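PDB 5SWV: pentafunctional AROM polypeptide from Schizosaccharomyces pombe, which catalyses several consecutive steps of the shikimate pathway, and whose fragment here joins dehydroquinate dehydratase to shikimate dehydrogenase. Local coordinates for residues Phe78-Ile83 with Gly87-Asp92; Arg398-Asn403 with Ser432-Ser437. All blocks are in the same frame, centred on the assembly; numbering follows the deposited sequence.

Contact 1 (Phe78-Ile83 with Gly87-Asp92); sequences FTIRTI and GLFPND
Phe89 holds the chain of Arg81 to Ile83 through its backbone and takes Ile80 against its ring. Its N donates to Arg81 O at 3.2 Å, while its O accepts from Ile83 N at 2.9 Å. Both bonds thus straddle Thr82, in the pattern of a single parallel bridge. Two residues earlier, Gly87 N reaches Thr82 O at 2.7 Å.

On the packed side, Ile80 sends its CG2 branch over one face of the Phe89 ring, 3.7 Å from the centroid and 23° off the normal, a CH-pi contact. The ring is placed there by a first torsion of -164°, which sets CG anti to the backbone N; CD of Pro90 lies over the opposite face, and helix 94-106 packs against both Ile80 and Phe89.

This is the turn that follows strand 76-79 of the dehydroquinase TIM barrel, at the carboxyl end of the strand, where barrels of this kind keep their active sites. Arg81 rests the base of its side chain on Gly87, CG lying 3.4 Å from Gly87 N, and carries its guanidinium off to salt bridges with Asp113 and Glu115, the latter also binding Thr82 OG1.

Toward solvent the packing thins: exposed Ile83 runs CG1 and CD1 along the Leu88-Phe89 backbone, CD1 coming 3.6 Å from Leu88 O.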
loop_
_atom_site.group_PDB
_atom_site.type_symbol
_atom_site.label_atom_id
_atom_site.label_comp_id
_atom_site.label_asym_id
_atom_site.label_seq_id
_atom_site.Cartn_x
_atom_site.Cartn_y
_atom_site.Cartn_z
ATOM N N PHE A 78 4.907 15.921 5.596
ATOM C CA PHE A 78 4.344 16.994 6.410
ATOM C C PHE A 78 4.742 18.312 5.753
ATOM O O PHE A 78 5.907 18.715 5.806
ATOM C CB PHE A 78 4.911 16.870 7.825
ATOM C CG PHE A 78 4.356 17.853 8.820
ATOM C CD1 PHE A 78 4.927 19.109 8.972
ATOM C CD2 PHE A 78 3.312 17.493 9.660
ATOM C CE1 PHE A 78 4.428 20.006 9.918
ATOM C CE2 PHE A 78 2.819 18.368 10.611
ATOM C CZ PHE A 78 3.369 19.632 10.745
ATOM N N THR A 79 3.779 18.972 5.123
ATOM C CA THR A 79 4.081 20.115 4.276
ATOM C C THR A 79 3.340 21.345 4.708
ATOM O O THR A 79 2.113 21.397 4.649
ATOM C CB THR A 79 3.781 19.807 2.807
ATOM O OG1 THR A 79 4.650 18.767 2.383
ATOM C CG2 THR A 79 4.067 21.001 1.911
ATOM N N ILE A 80 4.112 22.327 5.158
ATOM C CA ILE A 80 3.629 23.683 5.362
ATOM C C ILE A 80 4.087 24.511 4.184
ATOM O O ILE A 80 5.272 24.835 4.074
ATOM C CB ILE A 80 4.216 24.333 6.620
ATOM C CG1 ILE A 80 3.820 23.563 7.869
ATOM C CG2 ILE A 80 3.743 25.786 6.723
ATOM C CD1 ILE A 80 4.565 24.059 9.097
ATOM N N ARG A 81 3.126 24.842 3.327
ATOM C CA ARG A 81 3.331 25.610 2.099
ATOM C C ARG A 81 2.798 27.015 2.335
ATOM O O ARG A 81 1.645 27.194 2.739
ATOM C CB ARG A 81 2.564 24.946 0.966
ATOM C CG ARG A 81 2.719 25.605 -0.395
ATOM C CD ARG A 81 4.100 25.441 -0.999
ATOM N NE ARG A 81 4.483 24.037 -1.148
ATOM C CZ ARG A 81 5.518 23.430 -0.558
ATOM N NH1 ARG A 81 6.362 24.084 0.238
ATOM N NH2 ARG A 81 5.731 22.137 -0.801
ATOM N N THR A 82 3.651 28.002 2.082
ATOM C CA THR A 82 3.370 29.412 2.371
ATOM C C THR A 82 2.718 30.112 1.195
ATOM O O THR A 82 2.671 29.581 0.083
ATOM C CB THR A 82 4.657 30.191 2.699
ATOM O OG1 THR A 82 5.522 30.222 1.559
ATOM C CG2 THR A 82 5.396 29.563 3.842
ATOM N N ILE A 83 2.263 31.334 1.434
ATOM C CA ILE A 83 1.512 32.084 0.441
ATOM C C ILE A 83 2.293 32.394 -0.822
ATOM O O ILE A 83 1.767 32.259 -1.911
ATOM C CB ILE A 83 0.870 33.341 1.073
ATOM C CG1 ILE A 83 -0.248 32.891 2.023
ATOM C CG2 ILE A 83 0.297 34.288 0.015
ATOM C CD1 ILE A 83 -0.557 33.866 3.117
ATOM N N GLY A 87 0.808 28.278 -1.336
ATOM C CA GLY A 87 -0.032 27.761 -0.262
ATOM C C GLY A 87 -0.715 28.870 0.508
ATOM O O GLY A 87 -0.867 29.967 -0.002
ATOM N N LEU A 88 -1.132 28.562 1.732
ATOM C CA LEU A 88 -1.961 29.455 2.550
ATOM C C LEU A 88 -1.293 29.944 3.820
ATOM O O LEU A 88 -1.865 30.769 4.515
ATOM C CB LEU A 88 -3.263 28.737 2.944
ATOM C CG LEU A 88 -4.115 28.167 1.786
ATOM C CD1 LEU A 88 -5.327 27.384 2.307
ATOM C CD2 LEU A 88 -4.546 29.275 0.820
ATOM N N PHE A 89 -0.098 29.452 4.124
ATOM C CA PHE A 89 0.531 29.743 5.390
ATOM C C PHE A 89 1.224 31.079 5.262
ATOM O O PHE A 89 1.905 31.310 4.277
ATOM C CB PHE A 89 1.545 28.640 5.771
ATOM C CG PHE A 89 1.955 28.646 7.225
ATOM C CD1 PHE A 89 1.251 27.901 8.164
ATOM C CD2 PHE A 89 3.062 29.374 7.645
ATOM C CE1 PHE A 89 1.634 27.893 9.507
ATOM C CE2 PHE A 89 3.460 29.372 8.983
ATOM C CZ PHE A 89 2.742 28.635 9.915
ATOM N N PRO A 90 1.068 31.961 6.261
ATOM C CA PRO A 90 1.735 33.258 6.207
ATOM C C PRO A 90 3.256 33.150 6.187
ATOM O O PRO A 90 3.827 32.384 6.948
ATOM C CB PRO A 90 1.293 33.929 7.498
ATOM C CG PRO A 90 0.084 33.173 7.944
ATOM C CD PRO A 90 0.310 31.784 7.509
ATOM N N ASN A 91 3.897 33.928 5.327
ATOM C CA ASN A 91 5.356 33.953 5.245
ATOM C C ASN A 91 6.036 34.590 6.441
ATOM O O ASN A 91 7.190 34.273 6.709
ATOM C CB ASN A 91 5.828 34.689 3.985
ATOM C CG ASN A 91 5.524 33.921 2.723
ATOM O OD1 ASN A 91 6.110 32.874 2.463
ATOM N ND2 ASN A 91 4.603 34.439 1.928
ATOM N N ASP A 92 5.352 35.500 7.135
ATOM C CA ASP A 92 6.004 36.222 8.228
ATOM C C ASP A 92 6.161 35.369 9.487
ATOM O O ASP A 92 6.934 35.736 10.349
ATOM C CB ASP A 92 5.384 37.614 8.525
ATOM C CG ASP A 92 3.852 37.598 8.652
ATOM O OD1 ASP A 92 3.282 36.642 9.209
ATOM O OD2 ASP A 92 3.196 38.563 8.188
#

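Contact 2 (Arg398-Asn403 with Ser432-Ser437); sequences RIYLLN and SEELSS
Glu434 OE2 draws two groups from the strand 398-403: the phenol of Tyr400, whose OH donates to it at 3.1 Å, and, more remotely, the guanidinium of Arg398. The tyrosine bond uses the syn lone pair of OE2, the side of the other carboxylate oxygen. Ring and carboxylate are turned 59° apart, the two side chains reaching for each other from opposite directions.

The arginine contributes charge rather than a directed bond. Its NH1 stays 4.0 Å from OE2 in a long salt bridge, and the oxygen sits over a face of the guanidinium, well out of its plane. Tyr400 OH lies over that same face, 3.5 Å above the plane. Glu434 gets to this position by a bend at its second torsion (-91°), which turns the carboxylate toward the strand.

On the ring itself, Leu435 CD2 makes an apolar contact with Tyr400 CE2 at 4.2 Å, and the leucine also touches Leu464 of helix 455-466. The fold is the Rossmann-like nucleotide-binding domain of shikimate dehydrogenase: strand 398-403 runs between 374-378 and 422-426 in its parallel sheet, and the short helix 432-436 belongs to the crossover from 422-426 to 440-445. With strand and helix axes 12.9 Å apart, long side chains alone span the gap. A phenol donor and a nearby positive charge would both tend to keep Glu434 ionised, although its exposure to solvent probably softens the effect.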
loop_
_atom_site.group_PDB
_atom_site.type_symbol
_atom_site.label_atom_id
_atom_site.label_comp_id
_atom_site.label_asym_id
_atom_site.label_seq_id
_atom_site.Cartn_x
_atom_site.Cartn_y
_atom_site.Cartn_z
ATOM N N ARG A 398 -0.676 -15.424 21.184
ATOM C CA ARG A 398 -1.075 -16.824 21.350
ATOM C C ARG A 398 -1.958 -17.232 20.186
ATOM O O ARG A 398 -3.083 -16.787 20.070
ATOM C CB ARG A 398 -1.804 -17.047 22.674
ATOM C CG ARG A 398 -1.123 -16.395 23.870
ATOM C CD ARG A 398 -1.587 -16.944 25.203
ATOM N NE ARG A 398 -0.997 -18.263 25.402
ATOM C CZ ARG A 398 -0.659 -18.812 26.572
ATOM N NH1 ARG A 398 -0.123 -20.032 26.584
ATOM N NH2 ARG A 398 -0.831 -18.169 27.734
ATOM N N ILE A 399 -1.422 -18.087 19.328
ATOM C CA ILE A 399 -2.111 -18.560 18.146
ATOM C C ILE A 399 -2.625 -19.971 18.448
ATOM O O ILE A 399 -1.857 -20.942 18.385
ATOM C CB ILE A 399 -1.159 -18.560 16.923
ATOM C CG1 ILE A 399 -0.536 -17.171 16.717
ATOM C CG2 ILE A 399 -1.895 -18.958 15.661
ATOM C CD1 ILE A 399 0.669 -17.146 15.802
ATOM N N TYR A 400 -3.911 -20.076 18.799
ATOM C CA TYR A 400 -4.538 -21.374 19.073
ATOM C C TYR A 400 -4.837 -22.110 17.772
ATOM O O TYR A 400 -5.242 -21.493 16.778
ATOM C CB TYR A 400 -5.789 -21.221 19.961
ATOM C CG TYR A 400 -5.410 -20.855 21.377
ATOM C CD1 TYR A 400 -5.234 -19.521 21.752
ATOM C CD2 TYR A 400 -5.146 -21.838 22.325
ATOM C CE1 TYR A 400 -4.842 -19.174 23.045
ATOM C CE2 TYR A 400 -4.756 -21.503 23.619
ATOM C CZ TYR A 400 -4.603 -20.164 23.977
ATOM O OH TYR A 400 -4.209 -19.815 25.258
ATOM N N LEU A 401 -4.615 -23.424 17.784
ATOM C CA LEU A 401 -4.748 -24.254 16.591
ATOM C C LEU A 401 -5.631 -25.467 16.860
ATOM O O LEU A 401 -5.332 -26.268 17.740
ATOM C CB LEU A 401 -3.374 -24.702 16.134
ATOM C CG LEU A 401 -3.296 -25.583 14.884
ATOM C CD1 LEU A 401 -3.947 -24.933 13.669
ATOM C CD2 LEU A 401 -1.846 -25.910 14.568
ATOM N N LEU A 402 -6.700 -25.613 16.082
ATOM C CA LEU A 402 -7.749 -26.572 16.371
ATOM C C LEU A 402 -8.049 -27.458 15.177
ATOM O O LEU A 402 -8.292 -26.954 14.072
ATOM C CB LEU A 402 -9.010 -25.833 16.776
ATOM C CG LEU A 402 -10.262 -26.688 17.035
ATOM C CD1 LEU A 402 -10.068 -27.694 18.172
ATOM C CD2 LEU A 402 -11.446 -25.779 17.331
ATOM N N ASN A 403 -8.070 -28.771 15.424
ATOM C CA ASN A 403 -8.301 -29.783 14.399
ATOM C C ASN A 403 -8.995 -31.036 14.909
ATOM O O ASN A 403 -9.169 -31.232 16.110
ATOM C CB ASN A 403 -6.969 -30.171 13.765
ATOM C CG ASN A 403 -6.459 -29.109 12.820
ATOM O OD1 ASN A 403 -7.055 -28.874 11.780
ATOM N ND2 ASN A 403 -5.382 -28.437 13.195
ATOM N N SER A 432 -10.543 -27.464 29.274
ATOM C CA SER A 432 -11.598 -26.438 29.423
ATOM C C SER A 432 -11.245 -25.226 30.300
ATOM O O SER A 432 -11.734 -24.120 30.031
ATOM C CB SER A 432 -12.908 -27.074 29.929
ATOM O OG SER A 432 -13.574 -27.775 28.891
ATOM N N GLU A 433 -10.405 -25.428 31.323
ATOM C CA GLU A 433 -10.099 -24.375 32.314
ATOM C C GLU A 433 -9.056 -23.367 31.835
ATOM O O GLU A 433 -9.141 -22.186 32.179
ATOM C CB GLU A 433 -9.682 -24.980 33.672
ATOM C CG GLU A 433 -9.950 -24.082 34.887
ATOM C CD GLU A 433 -11.441 -23.913 35.224
ATOM O OE1 GLU A 433 -11.926 -24.571 36.172
ATOM O OE2 GLU A 433 -12.141 -23.121 34.551
ATOM N N GLU A 434 -8.075 -23.827 31.063
ATOM C CA GLU A 434 -7.163 -22.915 30.367
ATOM C C GLU A 434 -7.956 -22.039 29.352
ATOM O O GLU A 434 -7.754 -20.819 29.294
ATOM C CB GLU A 434 -6.019 -23.708 29.695
ATOM C CG GLU A 434 -4.719 -22.927 29.435
ATOM C CD GLU A 434 -4.627 -22.247 28.059
ATOM O OE1 GLU A 434 -5.582 -22.332 27.260
ATOM O OE2 GLU A 434 -3.585 -21.614 27.760
ATOM N N LEU A 435 -8.887 -22.664 28.614
ATOM C CA LEU A 435 -9.656 -22.019 27.520
ATOM C C LEU A 435 -10.810 -21.110 27.932
ATOM O O LEU A 435 -11.202 -20.222 27.158
ATOM C CB LEU A 435 -10.255 -23.076 26.577
ATOM C CG LEU A 435 -9.331 -23.965 25.744
ATOM C CD1 LEU A 435 -10.182 -24.911 24.910
ATOM C CD2 LEU A 435 -8.401 -23.147 24.859
ATOM N N SER A 436 -11.386 -21.370 29.105
ATOM C CA SER A 436 -12.497 -20.569 29.644
ATOM C C SER A 436 -12.157 -19.079 29.714
ATOM O O SER A 436 -12.971 -18.231 29.331
ATOM C CB SER A 436 -12.898 -21.080 31.036
ATOM O OG SER A 436 -11.769 -21.193 31.887
ATOM N N SER A 437 -10.938 -18.784 30.172
ATOM C CA SER A 437 -10.436 -17.412 30.276
ATOM C C SER A 437 -9.720 -16.893 29.006
ATOM O O SER A 437 -9.051 -15.854 29.066
ATOM C CB SER A 437 -9.496 -17.309 31.487
ATOM O OG SER A 437 -8.352 -18.127 31.301
#

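How the contacts relate
Two ways of fastening a loop or helix to the chain of a parallel strand appear here, in different enzymes of one chain. Contact 1 belongs to the dehydroquinase barrel and ties a strand's outgoing turn to itself over a few residues, mostly by backbone bonds, with a buried aromatic on one flank and solvent on the other. Contact 2 lies in the nucleotide-binding domain of the dehydrogenase and joins strand to crossover helix across 28 intervening residues, by side chains alone, burying far less surface (123 against 460 Å²). Both are partly buried, share no element, and sit on opposite sides of the chain's centre, their own centres about 55 Å apart.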